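Tni2 (Pseudomonas fluorescens, PDB 6B12) is probably an immunity protein that binds and neutralises its partner toxin Tne2, an NAD-hydrolysing effector used in competition between bacteria. Local coordinates at residues C[6-11]-C[36-41]; C[106-111]-C[124-129]; C[48-53]-C[67-72]. All blocks are in the same frame, centred on the assembly; numbering follows the deposited sequence.

Contact 1 of 3, residues C[6-11]-C[36-41]; sequences ERIRED and EARWRW
Glu6 sets CG beside its own backbone N and then runs straight to its carboxylate. Arg38 starts with CG on the side away from its N and bends at chi3 (72°), which brings its guanidinium alongside Glu6. The two side chains point the same way. Arg38 NH2 reaches Glu6 OE1 at 2.8 Å in a nearly straight salt bridge (168°). OE1 lies at the edge of the guanidinium, close to its plane, but the carboxylate plane is turned 58° from it, and a single hydrogen bond, NH2 to OE1, joins the two groups. Ile8 packs on one face of the guanidinium: its CD1 sits over the centre, 3.8 Å from Arg38 CZ. The same methyl lies 3.7 Å from Glu36 CG, so Ile8 and Glu36 pack side by side through their aliphatic parts.

All four residues share one face of an antiparallel sheet, in which strand 5-9 runs between strands 14-16 and 34-41. Glu6 and Arg38 form a hydrogen-bonded pair, with Glu6 N to Arg38 O and Arg38 N to Glu6 O both at 2.8 Å. Toward the end of strand 5-9 the pairing slackens. Ile8 N still binds Glu36 O at 2.8 Å, but the return bond from Glu36 N to Ile8 O is weak, at 3.4 Å. The other face carries the non-hydrogen-bonded pair Arg7 and Ala37. The guanidinium of Arg7 turns from strand 34-41, and its NH1 bonds a polar side chain on the chain of another protein. Glu6 OE2 lies near Asp16 OD1, a like charge that would probably raise the proton affinity of both carboxylates.

Contact 2 of 3, residues C[106-111]-C[124-129]; sequences GIYSWF and CMFSRQ
Cys124 SG lies among aromatic carbons, 3.5 Å from Tyr108 CD1 and close to Phe111 CE1, meeting both rings obliquely. This is the apolar centre of a beta hairpin made by strands 102-112 and 121-128. Leu80 of strand 78-84 also packs on it. Next along the same face, Phe126 presents an edge to the face of Tyr108, with the ring planes 65° apart. Phe126 CD1 stands 3.9 Å from Tyr108 CE1, toward the rim of the ring. The hydroxyl of Tyr108 bonds Ala94 O. The far end of Phe126 reaches the backbone of Gly106, with CZ 3.3 Å from Gly106 CA. The lack of a side chain at Gly106 admits the ring there.

On the reverse face, Met125, present as selenomethionine, lays CG over the five-membered ring of Trp110 in a CH-pi contact, 3.4 Å from NE1. Trp110 has CG between its backbone N and carbonyl carbon (chi1 70°), which swings the indole across Met125. Trp110 also packs on an apolar side chain of the chain of another protein.

A classic beta bulge shifts the register here: Ser109 and Trp110 stand together opposite Met125. Ser109 N gives its bond to Met125 O at 2.8 Å, and Met125 N gives its own to Trp110 O at 2.7 Å. At the polar edge, Arg128 pairs with Asp131. Ile107 O takes two donors from opposite faces of its carbonyl plane: Ser127 N at 2.9 Å and Ser109 OG at 3.2 Å.

Contact 3 of 3, residues C[48-53]-C[67-72]; sequences VVNSRG and ILWNDD
This is a mixed contact, part ring packing and part amide hydrogen bonding, at the seam between two sheets. The end of strand 44-49 and the turn after it meet the end of strand 64-70. Asn50 lies across one face of the Trp69 indole. Its CB sits over the six-membered ring, 3.6 Å from CH2, in a CH-pi contact. Its ND2 lies over the five-membered ring, 3.4 Å from CE2, and the amide plane is inclined 32° to the indole. With CG pointing away from its backbone N (chi1 -174°), Asn50 extends across the ring and also reaches Asn70. There ND2 donates to a lone pair of Asn70 O, in the carbonyl plane, at 3.0 Å. The other end of the amide, OD1, accepts from Arg52 N and closes an Asx turn.

That Asx turn overlaps a type I beta turn from Asn50 to Gly53, which leads from strand 44-49 of one sheet into strand 54-58 of the next. Asn70 also bonds the last two residues of this turn. Its ND2 bonds Arg52 O at 2.9 Å, nearly straight, and its N bonds Gly53 O at 3.1 Å. Asn70 OD1 accepts from a basic side chain of the chain of another protein. Arg52 extends along the backbone of Asp71 and Asp72, with Asp71 O over one guanidinium face, and a water joins its NH1 to Asn70 O. Beyond the indole, Val48 CB approaches the ring edge at Trp69 CZ3, while Val48 CG2 and Ile67 CD1 meet tip to tip at 4.1 Å.

Overall arrangement
From the N terminus, contact 1 comes first, pairing strand 5-9 with strand 34-41 and closing a loop that holds the helix 21-26. Contact 3 follows, closing the excursion through strand 54-58 and tying the first sheet to the second. Contact 2 is last and closes the hairpin of strands 102-112 and 121-128 in the third sheet. The three loops lie in series; none nests or crosses. Contacts 1 and 3 join directly where strands 34-41 and 44-49 run side by side, through Ala37 and Val48. Contact 3 meets contact 2 through Leu68, which packs on the backbone around Tyr108 and on Phe111. Contacts 1 and 2 do not touch; their centres are about 23 Å apart.

Contact 1 of 3, residues C[6-11]-C[36-41]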
loop_
_atom_site.group_PDB
_atom_site.type_symbol
_atom_site.label_atom_id
_atom_site.label_comp_id
_atom_site.label_asym_id
_atom_site.label_seq_id
_atom_site.Cartn_x
_atom_site.Cartn_y
_atom_site.Cartn_z
ATOM N N GLU C 6 -6.541 6.061 -17.814
ATOM C CA GLU C 6 -5.803 4.860 -18.189
ATOM C C GLU C 6 -4.392 4.958 -17.642
ATOM O O GLU C 6 -3.787 6.032 -17.646
ATOM C CB GLU C 6 -5.783 4.662 -19.732
ATOM C CG GLU C 6 -7.143 4.233 -20.209
ATOM C CD GLU C 6 -7.250 3.962 -21.723
ATOM O OE1 GLU C 6 -6.461 4.512 -22.512
ATOM O OE2 GLU C 6 -8.162 3.214 -22.094
ATOM N N ARG C 7 -3.882 3.837 -17.149
ATOM C CA ARG C 7 -2.515 3.754 -16.659
ATOM C C ARG C 7 -1.751 2.813 -17.576
ATOM O O ARG C 7 -2.222 1.714 -17.861
ATOM C CB ARG C 7 -2.498 3.250 -15.221
ATOM C CG ARG C 7 -2.900 4.318 -14.225
ATOM C CD ARG C 7 -3.366 3.662 -12.953
ATOM N NE ARG C 7 -4.677 3.049 -13.137
ATOM C CZ ARG C 7 -5.130 2.006 -12.448
ATOM N NH1 ARG C 7 -4.373 1.429 -11.531
ATOM N NH2 ARG C 7 -6.364 1.541 -12.663
ATOM N N ILE C 8 -0.598 3.248 -18.059
ATOM C CA ILE C 8 0.134 2.502 -19.074
ATOM C C ILE C 8 1.389 1.944 -18.411
ATOM O O ILE C 8 2.211 2.696 -17.879
ATOM C CB ILE C 8 0.473 3.358 -20.303
ATOM C CG1 ILE C 8 -0.818 3.878 -20.996
ATOM C CG2 ILE C 8 1.186 2.514 -21.341
ATOM C CD1 ILE C 8 -1.226 5.237 -20.518
ATOM N N ARG C 9 1.498 0.629 -18.394
ATOM C CA ARG C 9 2.669 -0.026 -17.811
ATOM C C ARG C 9 3.901 0.148 -18.701
ATOM O O ARG C 9 3.805 0.427 -19.895
ATOM C CB ARG C 9 2.384 -1.515 -17.617
ATOM C CG ARG C 9 1.325 -1.793 -16.561
ATOM C CD ARG C 9 0.643 -3.163 -16.766
ATOM N NE ARG C 9 1.539 -4.264 -17.131
ATOM C CZ ARG C 9 1.799 -5.321 -16.354
ATOM N NH1 ARG C 9 1.270 -5.412 -15.139
ATOM N NH2 ARG C 9 2.601 -6.295 -16.785
ATOM N N GLU C 10 5.086 -0.030 -18.097
ATOM C CA GLU C 10 6.308 0.044 -18.888
ATOM C C GLU C 10 6.277 -0.937 -20.057
ATOM O O GLU C 10 6.910 -0.689 -21.094
ATOM C CB GLU C 10 7.523 -0.234 -18.000
ATOM C CG GLU C 10 8.867 -0.104 -18.714
ATOM C CD GLU C 10 10.027 -0.508 -17.806
ATOM O OE1 GLU C 10 10.741 0.392 -17.316
ATOM O OE2 GLU C 10 10.188 -1.723 -17.566
ATOM N N ASP C 11 5.568 -2.065 -19.920
ATOM C CA ASP C 11 5.504 -3.018 -21.018
ATOM C C ASP C 11 4.387 -2.716 -22.013
ATOM O O ASP C 11 4.187 -3.500 -22.943
ATOM C CB ASP C 11 5.358 -4.468 -20.503
ATOM C CG ASP C 11 4.065 -4.715 -19.719
ATOM O OD1 ASP C 11 3.188 -3.821 -19.627
ATOM O OD2 ASP C 11 3.936 -5.836 -19.167
ATOM N N GLU C 36 2.889 5.904 -17.173
ATOM C CA GLU C 36 2.060 7.007 -17.645
ATOM C C GLU C 36 0.646 6.857 -17.107
ATOM O O GLU C 36 0.115 5.742 -17.056
ATOM C CB GLU C 36 2.015 7.083 -19.176
ATOM C CG GLU C 36 0.973 8.117 -19.653
ATOM C CD GLU C 36 1.038 8.402 -21.113
ATOM O OE1 GLU C 36 1.983 7.923 -21.758
ATOM O OE2 GLU C 36 0.121 9.105 -21.609
ATOM N N ALA C 37 0.059 7.982 -16.677
ATOM C CA ALA C 37 -1.368 8.083 -16.408
ATOM C C ALA C 37 -1.941 9.097 -17.383
ATOM O O ALA C 37 -1.369 10.178 -17.553
ATOM C CB ALA C 37 -1.643 8.514 -14.970
ATOM N N ARG C 38 -3.027 8.733 -18.057
ATOM C CA ARG C 38 -3.613 9.568 -19.090
ATOM C C ARG C 38 -5.111 9.653 -18.846
ATOM O O ARG C 38 -5.722 8.695 -18.361
ATOM C CB ARG C 38 -3.288 8.951 -20.473
ATOM C CG ARG C 38 -4.023 9.441 -21.670
ATOM C CD ARG C 38 -3.532 8.639 -22.898
ATOM N NE ARG C 38 -4.005 7.249 -22.919
ATOM C CZ ARG C 38 -3.369 6.239 -23.511
ATOM N NH1 ARG C 38 -2.203 6.434 -24.124
ATOM N NH2 ARG C 38 -3.892 5.017 -23.479
ATOM N N TRP C 39 -5.710 10.803 -19.165
ATOM C CA TRP C 39 -7.155 10.950 -18.964
ATOM C C TRP C 39 -7.691 12.060 -19.853
ATOM O O TRP C 39 -6.937 12.860 -20.409
ATOM C CB TRP C 39 -7.504 11.246 -17.489
ATOM C CG TRP C 39 -6.965 12.594 -16.978
ATOM C CD1 TRP C 39 -7.657 13.774 -16.891
ATOM C CD2 TRP C 39 -5.641 12.868 -16.485
ATOM N NE1 TRP C 39 -6.846 14.768 -16.378
ATOM C CE2 TRP C 39 -5.599 14.240 -16.133
ATOM C CE3 TRP C 39 -4.477 12.089 -16.336
ATOM C CZ2 TRP C 39 -4.455 14.848 -15.627
ATOM C CZ3 TRP C 39 -3.335 12.701 -15.835
ATOM C CH2 TRP C 39 -3.334 14.064 -15.486
ATOM N N ARG C 40 -9.029 12.101 -19.979
ATOM C CA ARG C 40 -9.688 13.178 -20.701
ATOM C C ARG C 40 -10.281 14.195 -19.729
ATOM O O ARG C 40 -10.877 13.824 -18.716
ATOM C CB ARG C 40 -10.805 12.645 -21.604
ATOM C CG ARG C 40 -11.449 13.754 -22.397
ATOM C CD ARG C 40 -12.466 13.246 -23.419
ATOM N NE ARG C 40 -13.590 12.549 -22.805
ATOM C CZ ARG C 40 -14.683 13.146 -22.321
ATOM N NH1 ARG C 40 -14.826 14.475 -22.348
ATOM N NH2 ARG C 40 -15.642 12.402 -21.790
ATOM N N TRP C 41 -10.094 15.473 -20.047
ATOM C CA TRP C 41 -10.780 16.588 -19.402
ATOM C C TRP C 41 -11.344 17.443 -20.516
ATOM O O TRP C 41 -10.582 17.977 -21.336
ATOM C CB TRP C 41 -9.828 17.413 -18.518
ATOM C CG TRP C 41 -10.492 18.536 -17.790
ATOM C CD1 TRP C 41 -10.652 19.833 -18.210
ATOM C CD2 TRP C 41 -11.062 18.456 -16.488
ATOM N NE1 TRP C 41 -11.316 20.561 -17.236
ATOM C CE2 TRP C 41 -11.570 19.734 -16.169
ATOM C CE3 TRP C 41 -11.189 17.414 -15.553
ATOM C CZ2 TRP C 41 -12.200 20.006 -14.954
ATOM C CZ3 TRP C 41 -11.808 17.683 -14.339
ATOM C CH2 TRP C 41 -12.308 18.974 -14.052
HETATM O O HOH W 1 -7.289 7.672 -22.167
#

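Contact 2 of 3, residues C[106-111]-C[124-129]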
loop_
_atom_site.group_PDB
_atom_site.type_symbol
_atom_site.label_atom_id
_atom_site.label_comp_id
_atom_site.label_asym_id
_atom_site.label_seq_id
_atom_site.Cartn_x
_atom_site.Cartn_y
_atom_site.Cartn_z
ATOM N N GLY C 106 8.883 10.854 6.403
ATOM C CA GLY C 106 8.404 9.560 5.974
ATOM C C GLY C 106 8.194 9.535 4.479
ATOM O O GLY C 106 8.569 10.470 3.765
ATOM N N ILE C 107 7.604 8.437 4.007
ATOM C CA ILE C 107 7.410 8.220 2.569
ATOM C C ILE C 107 5.995 7.713 2.332
ATOM O O ILE C 107 5.592 6.698 2.913
ATOM C CB ILE C 107 8.432 7.211 1.990
ATOM C CG1 ILE C 107 9.870 7.639 2.291
ATOM C CG2 ILE C 107 8.275 7.068 0.452
ATOM C CD1 ILE C 107 10.893 6.573 1.894
ATOM N N TYR C 108 5.258 8.380 1.448
ATOM C CA TYR C 108 3.985 7.826 1.003
ATOM C C TYR C 108 4.226 6.581 0.151
ATOM O O TYR C 108 5.143 6.547 -0.677
ATOM C CB TYR C 108 3.200 8.873 0.220
ATOM C CG TYR C 108 2.656 9.964 1.117
ATOM C CD1 TYR C 108 1.645 9.688 2.035
ATOM C CD2 TYR C 108 3.163 11.252 1.067
ATOM C CE1 TYR C 108 1.128 10.691 2.878
ATOM C CE2 TYR C 108 2.642 12.283 1.911
ATOM C CZ TYR C 108 1.624 11.972 2.801
ATOM O OH TYR C 108 1.104 12.938 3.636
ATOM N N SER C 109 3.397 5.549 0.366
ATOM C CA SER C 109 3.689 4.201 -0.094
ATOM C C SER C 109 2.620 3.595 -0.983
ATOM O O SER C 109 2.977 2.926 -1.942
ATOM C CB SER C 109 3.954 3.278 1.095
ATOM O OG SER C 109 5.073 3.783 1.803
ATOM N N TRP C 110 1.329 3.811 -0.707
ATOM C CA TRP C 110 0.278 3.290 -1.585
ATOM C C TRP C 110 -1.041 3.922 -1.161
ATOM O O TRP C 110 -1.119 4.581 -0.124
ATOM C CB TRP C 110 0.195 1.757 -1.550
ATOM C CG TRP C 110 -0.333 1.095 -0.272
ATOM C CD1 TRP C 110 -1.640 0.873 0.064
ATOM C CD2 TRP C 110 0.449 0.538 0.792
ATOM N NE1 TRP C 110 -1.724 0.236 1.277
ATOM C CE2 TRP C 110 -0.451 0.004 1.739
ATOM C CE3 TRP C 110 1.820 0.435 1.034
ATOM C CZ2 TRP C 110 -0.022 -0.600 2.915
ATOM C CZ3 TRP C 110 2.246 -0.183 2.198
ATOM C CH2 TRP C 110 1.330 -0.685 3.125
ATOM N N PHE C 111 -2.083 3.704 -1.967
ATOM C CA PHE C 111 -3.391 4.311 -1.723
ATOM C C PHE C 111 -4.377 3.266 -1.219
ATOM O O PHE C 111 -4.288 2.089 -1.572
ATOM C CB PHE C 111 -3.974 4.934 -3.005
ATOM C CG PHE C 111 -3.164 6.061 -3.563
ATOM C CD1 PHE C 111 -3.180 7.313 -2.962
ATOM C CD2 PHE C 111 -2.369 5.869 -4.693
ATOM C CE1 PHE C 111 -2.421 8.359 -3.473
ATOM C CE2 PHE C 111 -1.618 6.907 -5.209
ATOM C CZ PHE C 111 -1.643 8.156 -4.617
ATOM N N CYS C 124 -3.734 8.035 1.610
ATOM C CA CYS C 124 -2.446 7.497 1.202
ATOM C C CYS C 124 -1.740 6.988 2.447
ATOM O O CYS C 124 -1.812 7.613 3.522
ATOM C CB CYS C 124 -1.616 8.553 0.475
ATOM S SG CYS C 124 -0.165 7.905 -0.404
HETATM N N MSE C 125 -1.123 5.822 2.307
HETATM C CA MSE C 125 -0.479 5.152 3.431
HETATM C C MSE C 125 0.950 5.667 3.523
HETATM O O MSE C 125 1.666 5.693 2.533
HETATM C CB MSE C 125 -0.537 3.632 3.239
HETATM C CG MSE C 125 -1.942 3.103 3.012
HETATM SE SE MSE C 125 -3.190 3.580 4.453
HETATM C CE MSE C 125 -2.145 2.751 5.824
ATOM N N PHE C 126 1.355 6.057 4.731
ATOM C CA PHE C 126 2.599 6.781 4.981
ATOM C C PHE C 126 3.481 5.919 5.873
ATOM O O PHE C 126 3.020 5.441 6.914
ATOM C CB PHE C 126 2.252 8.114 5.662
ATOM C CG PHE C 126 3.426 8.924 6.182
ATOM C CD1 PHE C 126 4.027 9.887 5.387
ATOM C CD2 PHE C 126 3.834 8.811 7.507
ATOM C CE1 PHE C 126 5.056 10.674 5.892
ATOM C CE2 PHE C 126 4.858 9.599 8.018
ATOM C CZ PHE C 126 5.476 10.521 7.220
ATOM N N SER C 127 4.727 5.680 5.438
ATOM C CA SER C 127 5.694 4.913 6.216
ATOM C C SER C 127 6.614 5.891 6.936
ATOM O O SER C 127 7.405 6.589 6.290
ATOM C CB SER C 127 6.490 3.976 5.306
ATOM O OG SER C 127 7.339 3.140 6.090
ATOM N N ARG C 128 6.522 5.924 8.270
ATOM C CA ARG C 128 7.336 6.841 9.061
ATOM C C ARG C 128 8.801 6.419 8.985
ATOM O O ARG C 128 9.126 5.257 9.188
ATOM C CB ARG C 128 6.852 6.842 10.513
ATOM C CG ARG C 128 7.646 7.743 11.440
ATOM C CD ARG C 128 6.871 8.002 12.719
ATOM N NE ARG C 128 6.735 6.812 13.565
ATOM C CZ ARG C 128 6.009 6.773 14.681
ATOM N NH1 ARG C 128 5.337 7.857 15.085
ATOM N NH2 ARG C 128 5.926 5.646 15.370
ATOM N N GLN C 129 9.684 7.360 8.666
ATOM C CA GLN C 129 11.051 6.985 8.317
ATOM C C GLN C 129 11.776 6.324 9.482
ATOM O O GLN C 129 12.536 5.367 9.284
ATOM C CB GLN C 129 11.808 8.220 7.833
ATOM C CG GLN C 129 13.276 7.999 7.547
ATOM C CD GLN C 129 14.062 9.297 7.620
ATOM O OE1 GLN C 129 13.924 10.167 6.760
ATOM N NE2 GLN C 129 14.871 9.444 8.665
#

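Contact 3 of 3, residues C[48-53]-C[67-72]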
loop_
_atom_site.group_PDB
_atom_site.type_symbol
_atom_site.label_atom_id
_atom_site.label_comp_id
_atom_site.label_asym_id
_atom_site.label_seq_id
_atom_site.Cartn_x
_atom_site.Cartn_y
_atom_site.Cartn_z
ATOM N N VAL C 48 0.458 12.481 -17.265
ATOM C CA VAL C 48 1.734 12.636 -16.564
ATOM C C VAL C 48 2.560 11.389 -16.835
ATOM O O VAL C 48 2.021 10.282 -16.918
ATOM C CB VAL C 48 1.523 12.850 -15.054
ATOM C CG1 VAL C 48 0.833 14.209 -14.828
ATOM C CG2 VAL C 48 0.685 11.708 -14.465
ATOM N N VAL C 49 3.869 11.560 -17.004
ATOM C CA VAL C 49 4.723 10.453 -17.427
ATOM C C VAL C 49 5.955 10.439 -16.546
ATOM O O VAL C 49 6.584 11.481 -16.362
ATOM C CB VAL C 49 5.153 10.596 -18.900
ATOM C CG1 VAL C 49 6.082 9.434 -19.293
ATOM C CG2 VAL C 49 3.941 10.711 -19.805
ATOM N N ASN C 50 6.306 9.270 -16.018
ATOM C CA ASN C 50 7.519 9.139 -15.203
ATOM C C ASN C 50 8.152 7.794 -15.524
ATOM O O ASN C 50 7.590 6.761 -15.165
ATOM C CB ASN C 50 7.177 9.264 -13.710
ATOM C CG ASN C 50 8.419 9.278 -12.828
ATOM O OD1 ASN C 50 9.529 9.133 -13.324
ATOM N ND2 ASN C 50 8.235 9.450 -11.529
ATOM N N SER C 51 9.324 7.786 -16.183
ATOM C CA SER C 51 9.896 6.491 -16.549
ATOM C C SER C 51 10.361 5.717 -15.320
ATOM O O SER C 51 10.524 4.490 -15.384
ATOM C CB SER C 51 11.036 6.684 -17.549
ATOM O OG SER C 51 12.145 7.328 -16.958
ATOM N N ARG C 52 10.516 6.397 -14.180
ATOM C CA ARG C 52 10.818 5.733 -12.920
ATOM C C ARG C 52 9.627 5.044 -12.286
ATOM O O ARG C 52 9.815 4.288 -11.321
ATOM C CB ARG C 52 11.367 6.744 -11.916
ATOM C CG ARG C 52 12.732 7.254 -12.306
ATOM C CD ARG C 52 13.140 8.414 -11.432
ATOM N NE ARG C 52 14.579 8.656 -11.577
ATOM C CZ ARG C 52 15.129 9.855 -11.483
ATOM N NH1 ARG C 52 14.361 10.909 -11.255
ATOM N NH2 ARG C 52 16.439 9.998 -11.623
ATOM N N GLY C 53 8.423 5.311 -12.768
ATOM C CA GLY C 53 7.225 4.709 -12.235
ATOM C C GLY C 53 6.399 5.700 -11.425
ATOM O O GLY C 53 6.918 6.660 -10.827
ATOM N N ILE C 67 -1.156 11.475 -7.314
ATOM C CA ILE C 67 -0.075 10.867 -8.070
ATOM C C ILE C 67 1.074 10.645 -7.107
ATOM O O ILE C 67 1.628 11.617 -6.597
ATOM C CB ILE C 67 0.402 11.770 -9.223
ATOM C CG1 ILE C 67 -0.749 12.232 -10.133
ATOM C CG2 ILE C 67 1.498 11.042 -9.994
ATOM C CD1 ILE C 67 -1.349 11.146 -10.894
ATOM N N LEU C 68 1.461 9.391 -6.899
ATOM C CA LEU C 68 2.657 9.075 -6.117
ATOM C C LEU C 68 3.791 8.849 -7.109
ATOM O O LEU C 68 3.773 7.878 -7.871
ATOM C CB LEU C 68 2.410 7.855 -5.246
ATOM C CG LEU C 68 3.557 7.514 -4.309
ATOM C CD1 LEU C 68 3.893 8.680 -3.367
ATOM C CD2 LEU C 68 3.142 6.277 -3.544
ATOM N N TRP C 69 4.778 9.742 -7.078
ATOM C CA TRP C 69 5.763 9.923 -8.137
ATOM C C TRP C 69 7.105 9.373 -7.673
ATOM O O TRP C 69 7.654 9.869 -6.688
ATOM C CB TRP C 69 5.862 11.419 -8.416
ATOM C CG TRP C 69 6.631 11.896 -9.603
ATOM C CD1 TRP C 69 7.919 12.395 -9.616
ATOM C CD2 TRP C 69 6.123 12.055 -10.922
ATOM N NE1 TRP C 69 8.232 12.826 -10.886
ATOM C CE2 TRP C 69 7.139 12.640 -11.697
ATOM C CE3 TRP C 69 4.882 11.774 -11.523
ATOM C CZ2 TRP C 69 6.971 12.909 -13.050
ATOM C CZ3 TRP C 69 4.725 12.044 -12.869
ATOM C CH2 TRP C 69 5.756 12.610 -13.607
ATOM N N ASN C 70 7.640 8.373 -8.382
ATOM C CA ASN C 70 8.907 7.783 -7.941
ATOM C C ASN C 70 10.050 8.753 -8.201
ATOM O O ASN C 70 10.166 9.309 -9.298
ATOM C CB ASN C 70 9.182 6.460 -8.657
ATOM C CG ASN C 70 8.301 5.346 -8.163
ATOM O OD1 ASN C 70 7.611 5.500 -7.155
ATOM N ND2 ASN C 70 8.313 4.214 -8.867
ATOM N N ASP C 71 10.926 8.935 -7.195
ATOM C CA ASP C 71 12.000 9.922 -7.289
ATOM C C ASP C 71 13.361 9.330 -7.614
ATOM O O ASP C 71 14.309 10.089 -7.839
ATOM C CB ASP C 71 12.104 10.728 -5.986
ATOM C CG ASP C 71 10.901 11.666 -5.785
ATOM O OD1 ASP C 71 10.444 12.285 -6.774
ATOM O OD2 ASP C 71 10.419 11.790 -4.640
ATOM N N ASP C 72 13.493 8.013 -7.646
ATOM C CA ASP C 72 14.759 7.437 -8.071
ATOM C C ASP C 72 14.479 6.087 -8.727
ATOM O O ASP C 72 13.332 5.769 -9.052
ATOM C CB ASP C 72 15.737 7.381 -6.880
ATOM C CG ASP C 72 15.285 6.455 -5.776
ATOM O OD1 ASP C 72 14.420 5.596 -5.994
ATOM O OD2 ASP C 72 15.842 6.565 -4.660
HETATM O O HOH W 2 12.002 3.518 -9.957
HETATM O O HOH W 3 11.459 11.317 -10.739
#